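Local coordinates for kojibiose phosphorylase (PDB 6W0P), which belongs to glycoside hydrolase family 65 and is a phosphorylase built from a beta-rich N-terminal domain, a helical central catalytic domain and a small beta-rich C-terminal domain, at residues I724-T729 / I745-I750; T708-L713 / N731-N736; N701-K706 / V716-D721. All blocks are in the same frame, centred on the assembly; numbering follows the deposited sequence.

Contact 1: residues I724-T729 / I745-I750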
loop_
_atom_site.group_PDB
_atom_site.type_symbol
_atom_site.label_atom_id
_atom_site.label_comp_id
_atom_site.label_asym_id
_atom_site.label_seq_id
_atom_site.Cartn_x
_atom_site.Cartn_y
_atom_site.Cartn_z
ATOM N N ILE A 724 15.719 45.079 26.084
ATOM C CA ILE A 724 16.927 45.837 25.675
ATOM C C ILE A 724 17.340 45.261 24.321
ATOM O O ILE A 724 17.530 44.017 24.223
ATOM C CB ILE A 724 18.020 45.729 26.770
ATOM C CG1 ILE A 724 17.507 46.266 28.107
ATOM C CG2 ILE A 724 19.331 46.406 26.370
ATOM C CD1 ILE A 724 18.234 45.682 29.311
ATOM N N ILE A 725 17.437 46.130 23.322
ATOM C CA ILE A 725 17.773 45.814 21.908
ATOM C C ILE A 725 19.006 46.645 21.574
ATOM O O ILE A 725 18.954 47.889 21.828
ATOM C CB ILE A 725 16.595 46.139 20.970
ATOM C CG1 ILE A 725 15.320 45.376 21.350
ATOM C CG2 ILE A 725 16.979 45.910 19.522
ATOM C CD1 ILE A 725 14.053 46.028 20.855
ATOM N N THR A 726 20.062 46.000 21.063
ATOM C CA THR A 726 21.348 46.658 20.740
ATOM C C THR A 726 21.809 46.255 19.335
ATOM O O THR A 726 21.484 45.137 18.870
ATOM C CB THR A 726 22.417 46.377 21.814
ATOM O OG1 THR A 726 22.365 45.010 22.245
ATOM C CG2 THR A 726 22.262 47.249 23.039
ATOM N N LYS A 727 22.578 47.142 18.708
ATOM C CA LYS A 727 23.380 46.869 17.492
ATOM C C LYS A 727 24.584 47.822 17.451
ATOM O O LYS A 727 24.576 48.832 18.167
ATOM C CB LYS A 727 22.496 46.967 16.239
ATOM C CG LYS A 727 22.185 48.357 15.719
ATOM C CD LYS A 727 21.191 48.387 14.587
ATOM C CE LYS A 727 20.807 49.808 14.225
ATOM N NZ LYS A 727 21.966 50.626 13.800
ATOM N N LYS A 728 25.555 47.519 16.584
ATOM C CA LYS A 728 26.826 48.284 16.430
ATOM C C LYS A 728 26.810 49.100 15.131
ATOM O O LYS A 728 27.705 49.927 14.954
ATOM C CB LYS A 728 28.013 47.311 16.427
ATOM C CG LYS A 728 28.093 46.392 17.637
ATOM C CD LYS A 728 28.348 47.125 18.929
ATOM C CE LYS A 728 29.692 46.780 19.529
ATOM N NZ LYS A 728 29.660 45.417 20.104
ATOM N N THR A 729 25.890 48.824 14.214
ATOM C CA THR A 729 25.780 49.572 12.947
ATOM C C THR A 729 25.413 51.015 13.297
ATOM O O THR A 729 24.827 51.246 14.371
ATOM C CB THR A 729 24.784 48.924 11.978
ATOM O OG1 THR A 729 23.594 48.630 12.703
ATOM C CG2 THR A 729 25.345 47.685 11.311
ATOM N N ILE A 745 19.353 52.991 16.769
ATOM C CA ILE A 745 20.677 53.412 16.236
ATOM C C ILE A 745 21.745 52.566 16.937
ATOM O O ILE A 745 22.429 51.817 16.239
ATOM C CB ILE A 745 20.878 54.930 16.399
ATOM C CG1 ILE A 745 19.866 55.701 15.542
ATOM C CG2 ILE A 745 22.311 55.326 16.062
ATOM C CD1 ILE A 745 19.733 57.194 15.878
ATOM N N ASP A 746 21.827 52.641 18.269
ATOM C CA ASP A 746 22.788 51.858 19.094
ATOM C C ASP A 746 22.030 51.007 20.120
ATOM O O ASP A 746 22.341 49.810 20.231
ATOM C CB ASP A 746 23.805 52.787 19.742
ATOM C CG ASP A 746 23.189 53.845 20.647
ATOM O OD1 ASP A 746 22.062 54.355 20.356
ATOM O OD2 ASP A 746 23.830 54.137 21.655
ATOM N N LYS A 747 21.032 51.567 20.800
ATOM C CA LYS A 747 20.410 50.940 21.990
ATOM C C LYS A 747 18.973 51.424 22.156
ATOM O O LYS A 747 18.716 52.658 21.995
ATOM C CB LYS A 747 21.252 51.285 23.214
ATOM C CG LYS A 747 20.848 50.650 24.534
ATOM C CD LYS A 747 21.981 50.790 25.561
ATOM C CE LYS A 747 21.561 50.581 26.998
ATOM N NZ LYS A 747 21.217 49.158 27.236
ATOM N N LEU A 748 18.087 50.472 22.459
ATOM C CA LEU A 748 16.681 50.691 22.882
ATOM C C LEU A 748 16.461 49.973 24.223
ATOM O O LEU A 748 16.771 48.774 24.321
ATOM C CB LEU A 748 15.753 50.132 21.797
ATOM C CG LEU A 748 15.135 51.147 20.842
ATOM C CD1 LEU A 748 16.164 52.134 20.302
ATOM C CD2 LEU A 748 14.456 50.438 19.696
ATOM N N GLU A 749 15.891 50.674 25.196
ATOM C CA GLU A 749 15.521 50.129 26.529
ATOM C C GLU A 749 14.022 50.356 26.687
ATOM O O GLU A 749 13.656 51.519 26.878
ATOM C CB GLU A 749 16.334 50.859 27.601
ATOM C CG GLU A 749 16.653 50.056 28.839
ATOM C CD GLU A 749 17.958 50.489 29.510
ATOM O OE1 GLU A 749 19.047 50.347 28.882
ATOM O OE2 GLU A 749 17.892 51.000 30.645
ATOM N N ILE A 750 13.194 49.322 26.513
ATOM C CA ILE A 750 11.702 49.458 26.524
ATOM C C ILE A 750 11.153 48.755 27.765
ATOM O O ILE A 750 11.448 47.574 27.920
ATOM C CB ILE A 750 11.089 48.912 25.222
ATOM C CG1 ILE A 750 11.586 49.710 24.015
ATOM C CG2 ILE A 750 9.567 48.897 25.287
ATOM C CD1 ILE A 750 11.181 49.126 22.686
#
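An antiparallel strand pair at one margin of the five-stranded sheet of the C-terminal domain joins I725 to L748, the hydrogen-bonded pair at its middle. I725 N gives its hydrogen to L748 O at 2.9 Å, and L748 N returns the bond to I725 O at 2.8 Å. On either side, I724–E749 and T726–K747 are non-hydrogen-bonded pairs. K727 N still reaches D746 O, at 3.1 Å, with D746 just ahead of the strand that starts at K747. The side chains of I725 and L748 meet through their CB atoms, 4.2 Å apart, and both go on to touch I735 of the second sheet. The other face carries I724, T726, K747 and E749. There K747, bent only at its last torsion, runs alongside T726 and I724; its NZ lies 3.4 Å from I724 CG2 and forms a salt bridge with E749 OE1, 3.0 Å away. Beyond the paired part, K727 leaves its backbone with CG between N and the carbonyl carbon (chi1 79°), runs straight and then bends at its end. This bend brings NZ to I745 O at 2.8 Å, the donor standing 18° out of the carbonyl plane. The same NZ bonds T729 OG1, a hydroxyl that also meets H712 ND1, weakly T729 O, and N731 O outside the pair. Backbone carbonyls of T729 and I745, both acceptors, are thus drawn together round one ammonium group. Its positive charge probably offsets their mutual repulsion, so that a buried lysine links the two segments where their backbone pairing stops.

Contact 2: residues T708-L713 / N731-N736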
loop_
_atom_site.group_PDB
_atom_site.type_symbol
_atom_site.label_atom_id
_atom_site.label_comp_id
_atom_site.label_asym_id
_atom_site.label_seq_id
_atom_site.Cartn_x
_atom_site.Cartn_y
_atom_site.Cartn_z
ATOM N N THR A 708 20.152 38.772 12.440
ATOM C CA THR A 708 20.642 39.780 11.474
ATOM C C THR A 708 19.527 40.064 10.471
ATOM O O THR A 708 19.015 39.112 9.838
ATOM C CB THR A 708 21.925 39.311 10.783
ATOM O OG1 THR A 708 22.872 39.147 11.839
ATOM C CG2 THR A 708 22.429 40.277 9.727
ATOM N N PHE A 709 19.180 41.336 10.354
ATOM C CA PHE A 709 18.221 41.851 9.366
ATOM C C PHE A 709 18.787 43.149 8.798
ATOM O O PHE A 709 19.216 44.032 9.604
ATOM C CB PHE A 709 16.870 42.025 10.054
ATOM C CG PHE A 709 15.780 42.500 9.136
ATOM C CD1 PHE A 709 15.416 41.747 8.040
ATOM C CD2 PHE A 709 15.102 43.674 9.388
ATOM C CE1 PHE A 709 14.393 42.163 7.197
ATOM C CE2 PHE A 709 14.087 44.099 8.535
ATOM C CZ PHE A 709 13.739 43.345 7.439
ATOM N N LYS A 710 18.756 43.262 7.474
ATOM C CA LYS A 710 19.259 44.426 6.703
ATOM C C LYS A 710 20.666 44.792 7.185
ATOM O O LYS A 710 20.925 45.984 7.436
ATOM C CB LYS A 710 18.314 45.614 6.853
ATOM C CG LYS A 710 16.924 45.418 6.265
ATOM C CD LYS A 710 16.238 46.755 6.046
ATOM C CE LYS A 710 14.757 46.657 5.772
ATOM N NZ LYS A 710 14.496 46.515 4.326
ATOM N N ASN A 711 21.515 43.771 7.313
ATOM C CA ASN A 711 22.955 43.830 7.677
ATOM C C ASN A 711 23.111 44.391 9.086
ATOM O O ASN A 711 24.224 44.855 9.383
ATOM C CB ASN A 711 23.768 44.649 6.676
ATOM C CG ASN A 711 23.786 44.032 5.294
ATOM O OD1 ASN A 711 23.951 42.825 5.149
ATOM N ND2 ASN A 711 23.607 44.839 4.267
ATOM N N HIS A 712 22.052 44.364 9.913
ATOM C CA HIS A 712 22.138 44.753 11.341
ATOM C C HIS A 712 22.166 43.495 12.195
ATOM O O HIS A 712 21.141 42.807 12.247
ATOM C CB HIS A 712 20.981 45.645 11.786
ATOM C CG HIS A 712 20.828 46.909 11.017
ATOM N ND1 HIS A 712 21.628 47.996 11.243
ATOM C CD2 HIS A 712 19.946 47.264 10.056
ATOM C CE1 HIS A 712 21.258 48.975 10.437
ATOM N NE2 HIS A 712 20.231 48.550 9.697
ATOM N N LEU A 713 23.291 43.244 12.856
ATOM C CA LEU A 713 23.389 42.175 13.863
ATOM C C LEU A 713 22.722 42.657 15.145
ATOM O O LEU A 713 23.330 43.485 15.845
ATOM C CB LEU A 713 24.853 41.806 14.098
ATOM C CG LEU A 713 25.079 40.715 15.152
ATOM C CD1 LEU A 713 24.145 39.527 14.914
ATOM C CD2 LEU A 713 26.539 40.261 15.156
ATOM N N ASN A 731 23.648 53.237 11.238
ATOM C CA ASN A 731 22.462 53.759 10.514
ATOM C C ASN A 731 21.182 53.373 11.270
ATOM O O ASN A 731 21.193 52.432 12.072
ATOM C CB ASN A 731 22.442 53.294 9.057
ATOM C CG ASN A 731 22.493 51.790 8.915
ATOM O OD1 ASN A 731 23.293 51.130 9.580
ATOM N ND2 ASN A 731 21.654 51.249 8.048
ATOM N N ILE A 732 20.101 54.098 11.021
ATOM C CA ILE A 732 18.785 53.870 11.675
ATOM C C ILE A 732 18.184 52.565 11.148
ATOM O O ILE A 732 18.037 52.428 9.923
ATOM C CB ILE A 732 17.866 55.083 11.430
ATOM C CG1 ILE A 732 18.329 56.298 12.252
ATOM C CG2 ILE A 732 16.400 54.715 11.684
ATOM C CD1 ILE A 732 17.771 57.620 11.755
ATOM N N LEU A 733 17.827 51.646 12.048
ATOM C CA LEU A 733 16.848 50.582 11.717
ATOM C C LEU A 733 15.539 50.926 12.405
ATOM O O LEU A 733 15.492 50.974 13.628
ATOM C CB LEU A 733 17.333 49.201 12.177
ATOM C CG LEU A 733 16.344 48.075 11.875
ATOM C CD1 LEU A 733 16.109 47.957 10.374
ATOM C CD2 LEU A 733 16.811 46.743 12.461
ATOM N N PRO A 734 14.447 51.153 11.657
ATOM C CA PRO A 734 13.124 51.199 12.255
ATOM C C PRO A 734 12.743 49.822 12.779
ATOM O O PRO A 734 12.919 48.844 12.092
ATOM C CB PRO A 734 12.174 51.595 11.129
ATOM C CG PRO A 734 12.943 51.346 9.858
ATOM C CD PRO A 734 14.412 51.428 10.211
ATOM N N ILE A 735 12.217 49.794 13.982
ATOM C CA ILE A 735 11.766 48.533 14.612
ATOM C C ILE A 735 10.480 48.821 15.390
ATOM O O ILE A 735 10.369 49.894 15.994
ATOM C CB ILE A 735 12.916 47.946 15.454
ATOM C CG1 ILE A 735 12.514 46.664 16.182
ATOM C CG2 ILE A 735 13.489 48.988 16.406
ATOM C CD1 ILE A 735 13.677 46.007 16.876
ATOM N N ASN A 736 9.543 47.885 15.323
ATOM C CA ASN A 736 8.203 47.996 15.932
ATOM C C ASN A 736 8.184 47.083 17.164
ATOM O O ASN A 736 8.364 45.847 16.980
ATOM C CB ASN A 736 7.175 47.690 14.844
ATOM C CG ASN A 736 5.812 48.186 15.227
ATOM O OD1 ASN A 736 5.304 47.793 16.269
ATOM N ND2 ASN A 736 5.249 49.071 14.424
HETATM O O HOH W 1 18.513 50.176 7.907
#
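With CG anti to the carbonyl carbon (chi1 -58°), H712 swings its imidazole toward L733, whose CB comes to rest over one face of the ring, 4.0 Å from the centroid and displaced toward the rim on the NE2–CD2 side, a CH-pi contact. L733 CG stands opposite its own backbone N (chi1 179°), which carries the rest of the side chain along the same edge of the imidazole: L733 CD1 lies 3.9 Å from H712 CD2, and L733 CD2 is also beside that carbon. N731 approaches differently, at the ring's edge: its OD1 lies near the imidazole plane, 3.1 Å from H712 CE1, and the amide is turned 25° from the ring. A water lies in the plane of the ring, at its edge; it sits 3.0 Å from H712 NE2 and donates to I732 O at 3.1 Å, bridging the two segments. The other ring nitrogen, ND1, probably bonds T729 OG1, and partners at both nitrogens would help to set the rotation of the ring. K710 adds a looser touch, its CD near L733 CD1; its CG covers one face of the F709 ring, and its NZ turns off to a salt bridge with D688. H712 is itself placed by the turn it closes: F709 N bonds H712 O at 3.1 Å, and H712 N bonds F709 O at 2.9 Å. This is a beta hairpin with a two-residue loop (K710, N711) in a type I' turn, its end packed against strand 733-737 of the other sheet of the C-terminal domain.

Contact 3: residues N701-K706 / V716-D721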
loop_
_atom_site.group_PDB
_atom_site.type_symbol
_atom_site.label_atom_id
_atom_site.label_comp_id
_atom_site.label_asym_id
_atom_site.label_seq_id
_atom_site.Cartn_x
_atom_site.Cartn_y
_atom_site.Cartn_z
ATOM N N ASN A 701 14.557 33.712 34.121
ATOM C CA ASN A 701 14.770 35.104 34.611
ATOM C C ASN A 701 14.922 36.027 33.404
ATOM O O ASN A 701 14.228 37.017 33.342
ATOM C CB ASN A 701 16.003 35.209 35.511
ATOM C CG ASN A 701 15.857 34.358 36.752
ATOM O OD1 ASN A 701 14.748 34.268 37.293
ATOM N ND2 ASN A 701 16.947 33.722 37.184
ATOM N N TYR A 702 15.753 35.657 32.442
ATOM C CA TYR A 702 15.874 36.368 31.156
ATOM C C TYR A 702 16.256 35.369 30.074
ATOM O O TYR A 702 16.723 34.263 30.391
ATOM C CB TYR A 702 16.835 37.552 31.288
ATOM C CG TYR A 702 18.316 37.280 31.416
ATOM C CD1 TYR A 702 19.073 36.870 30.321
ATOM C CD2 TYR A 702 18.995 37.520 32.614
ATOM C CE1 TYR A 702 20.440 36.644 30.428
ATOM C CE2 TYR A 702 20.364 37.322 32.732
ATOM C CZ TYR A 702 21.083 36.885 31.634
ATOM O OH TYR A 702 22.432 36.705 31.718
ATOM N N TYR A 703 16.031 35.750 28.823
ATOM C CA TYR A 703 16.634 35.097 27.643
ATOM C C TYR A 703 17.148 36.196 26.722
ATOM O O TYR A 703 16.658 37.363 26.782
ATOM C CB TYR A 703 15.637 34.180 26.930
ATOM C CG TYR A 703 14.392 34.865 26.439
ATOM C CD1 TYR A 703 13.281 35.013 27.246
ATOM C CD2 TYR A 703 14.317 35.355 25.146
ATOM C CE1 TYR A 703 12.140 35.660 26.791
ATOM C CE2 TYR A 703 13.178 35.979 24.664
ATOM C CZ TYR A 703 12.086 36.137 25.492
ATOM O OH TYR A 703 10.972 36.759 25.016
ATOM N N GLN A 704 18.090 35.823 25.862
ATOM C CA GLN A 704 18.697 36.755 24.888
ATOM C C GLN A 704 18.952 35.971 23.613
ATOM O O GLN A 704 19.517 34.864 23.729
ATOM C CB GLN A 704 19.973 37.371 25.465
ATOM C CG GLN A 704 20.690 38.350 24.541
ATOM C CD GLN A 704 21.911 38.913 25.227
ATOM O OE1 GLN A 704 21.823 39.794 26.078
ATOM N NE2 GLN A 704 23.066 38.390 24.879
ATOM N N PHE A 705 18.535 36.526 22.475
ATOM C CA PHE A 705 18.779 35.957 21.132
ATOM C C PHE A 705 19.425 37.019 20.248
ATOM O O PHE A 705 19.346 38.213 20.594
ATOM C CB PHE A 705 17.504 35.385 20.517
ATOM C CG PHE A 705 16.389 36.359 20.242
ATOM C CD1 PHE A 705 16.308 37.029 19.032
ATOM C CD2 PHE A 705 15.357 36.516 21.152
ATOM C CE1 PHE A 705 15.262 37.903 18.776
ATOM C CE2 PHE A 705 14.314 37.393 20.895
ATOM C CZ PHE A 705 14.267 38.079 19.708
ATOM N N LYS A 706 20.102 36.562 19.189
ATOM C CA LYS A 706 20.795 37.391 18.176
ATOM C C LYS A 706 20.321 36.957 16.788
ATOM O O LYS A 706 20.255 35.721 16.533
ATOM C CB LYS A 706 22.306 37.256 18.316
ATOM C CG LYS A 706 22.883 37.803 19.616
ATOM C CD LYS A 706 24.379 37.617 19.690
ATOM C CE LYS A 706 24.992 38.041 21.001
ATOM N NZ LYS A 706 25.303 39.489 20.995
ATOM N N VAL A 716 18.816 41.076 21.363
ATOM C CA VAL A 716 17.524 41.283 22.041
ATOM C C VAL A 716 17.596 40.514 23.345
ATOM O O VAL A 716 17.615 39.293 23.282
ATOM C CB VAL A 716 16.336 40.825 21.180
ATOM C CG1 VAL A 716 15.030 41.058 21.911
ATOM C CG2 VAL A 716 16.317 41.487 19.808
ATOM N N LYS A 717 17.619 41.241 24.466
ATOM C CA LYS A 717 17.549 40.696 25.839
ATOM C C LYS A 717 16.174 41.017 26.429
ATOM O O LYS A 717 15.804 42.196 26.435
ATOM C CB LYS A 717 18.670 41.284 26.707
ATOM C CG LYS A 717 18.742 40.700 28.111
ATOM C CD LYS A 717 19.909 41.208 28.906
ATOM C CE LYS A 717 19.795 40.784 30.356
ATOM N NZ LYS A 717 21.049 41.014 31.111
ATOM N N VAL A 718 15.485 40.002 26.943
ATOM C CA VAL A 718 14.135 40.116 27.566
ATOM C C VAL A 718 14.215 39.624 29.016
ATOM O O VAL A 718 14.560 38.458 29.210
ATOM C CB VAL A 718 13.101 39.331 26.750
ATOM C CG1 VAL A 718 11.688 39.545 27.273
ATOM C CG2 VAL A 718 13.203 39.682 25.278
ATOM N N ASP A 719 13.966 40.506 29.989
ATOM C CA ASP A 719 13.814 40.138 31.432
ATOM C C ASP A 719 12.389 40.489 31.867
ATOM O O ASP A 719 11.544 40.713 30.973
ATOM C CB ASP A 719 14.908 40.735 32.330
ATOM C CG ASP A 719 14.914 42.249 32.479
ATOM O OD1 ASP A 719 13.856 42.869 32.339
ATOM O OD2 ASP A 719 15.991 42.799 32.726
ATOM N N LYS A 720 12.115 40.499 33.176
ATOM C CA LYS A 720 10.738 40.712 33.701
ATOM C C LYS A 720 10.295 42.165 33.412
ATOM O O LYS A 720 9.113 42.354 33.063
ATOM C CB LYS A 720 10.667 40.328 35.189
ATOM C CG LYS A 720 11.285 41.327 36.168
ATOM C CD LYS A 720 11.518 40.817 37.603
ATOM C CE LYS A 720 10.344 41.072 38.532
ATOM N NZ LYS A 720 10.596 40.545 39.895
ATOM N N ASP A 721 11.216 43.136 33.506
ATOM C CA ASP A 721 10.921 44.597 33.537
ATOM C C ASP A 721 11.222 45.267 32.193
ATOM O O ASP A 721 10.586 46.271 31.924
ATOM C CB ASP A 721 11.757 45.306 34.605
ATOM C CG ASP A 721 11.647 44.678 35.987
ATOM O OD1 ASP A 721 10.518 44.247 36.347
ATOM O OD2 ASP A 721 12.690 44.601 36.684
#
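N701 opens the segment by setting its O against D719 CA, just ahead of the paired part. Y702 follows with CB beside V718 O and near D719 CB, and with its ring turned to meet K717. The lysine is extended throughout, so that CE lies over the ring centre, 3.9 Å from the centroid, and NZ makes a cation-pi contact 4.2 Å from it, 13° off the normal. Y703 is hydrogen-bonded both ways with V718: Y703 N to V718 O at 3.1 Å, and V718 N to Y703 O at 2.9 Å in a nearly straight bond (178°). Its chi1 of 59° puts CG between the backbone N and carbonyl carbon and lays one face of the ring over V718, the two side chains side by side, with V718 CB 3.6 Å from CZ; the hydroxyl goes on to T695 O. Q704 lies on the same face as K717, and its OE1 rests against the lysine's CB at 3.5 Å, flanking the chain on its way to Y702. F705 repeats the pattern of Y703. Its N and O both pair with the backbone of V716, and one face of its ring takes V716 CB, CZ standing 3.7 Å away. Beyond V718, D719 OD1 accepts from D721 N at 2.9 Å, an Asx turn following V718; the same oxygen accepts from N722 N. Two aromatic rings lying over two valines form the face turned to helix 666-680, which supplies F680 and V677, in an antiparallel beta hairpin of strands 702-709 and 712-718.

Overall arrangement
All three contacts belong to the beta-rich C-terminal domain, with centres 27 to 32 Å from the centre of the chain. Contact 3 pairs strands 702-709 and 712-718, contact 1 pairs 722-726 and 747-751, and the sheet is continuous between them: I724 O and K717 N, 2.8 Å apart, form a probable hydrogen bond, with the contact centres about 13 Å apart. Contact 2 holds the turn of the contact 3 hairpin, about 18 Å from its centre, and reaches strand 733-737 of the second sheet. Its centre is about 10 Å from that of contact 1, and K727 CD packs 3.4 Å from H712 ND1. Along the chain the segments of contacts 1 and 2 alternate, whereas contact 3 closes before contact 1 opens.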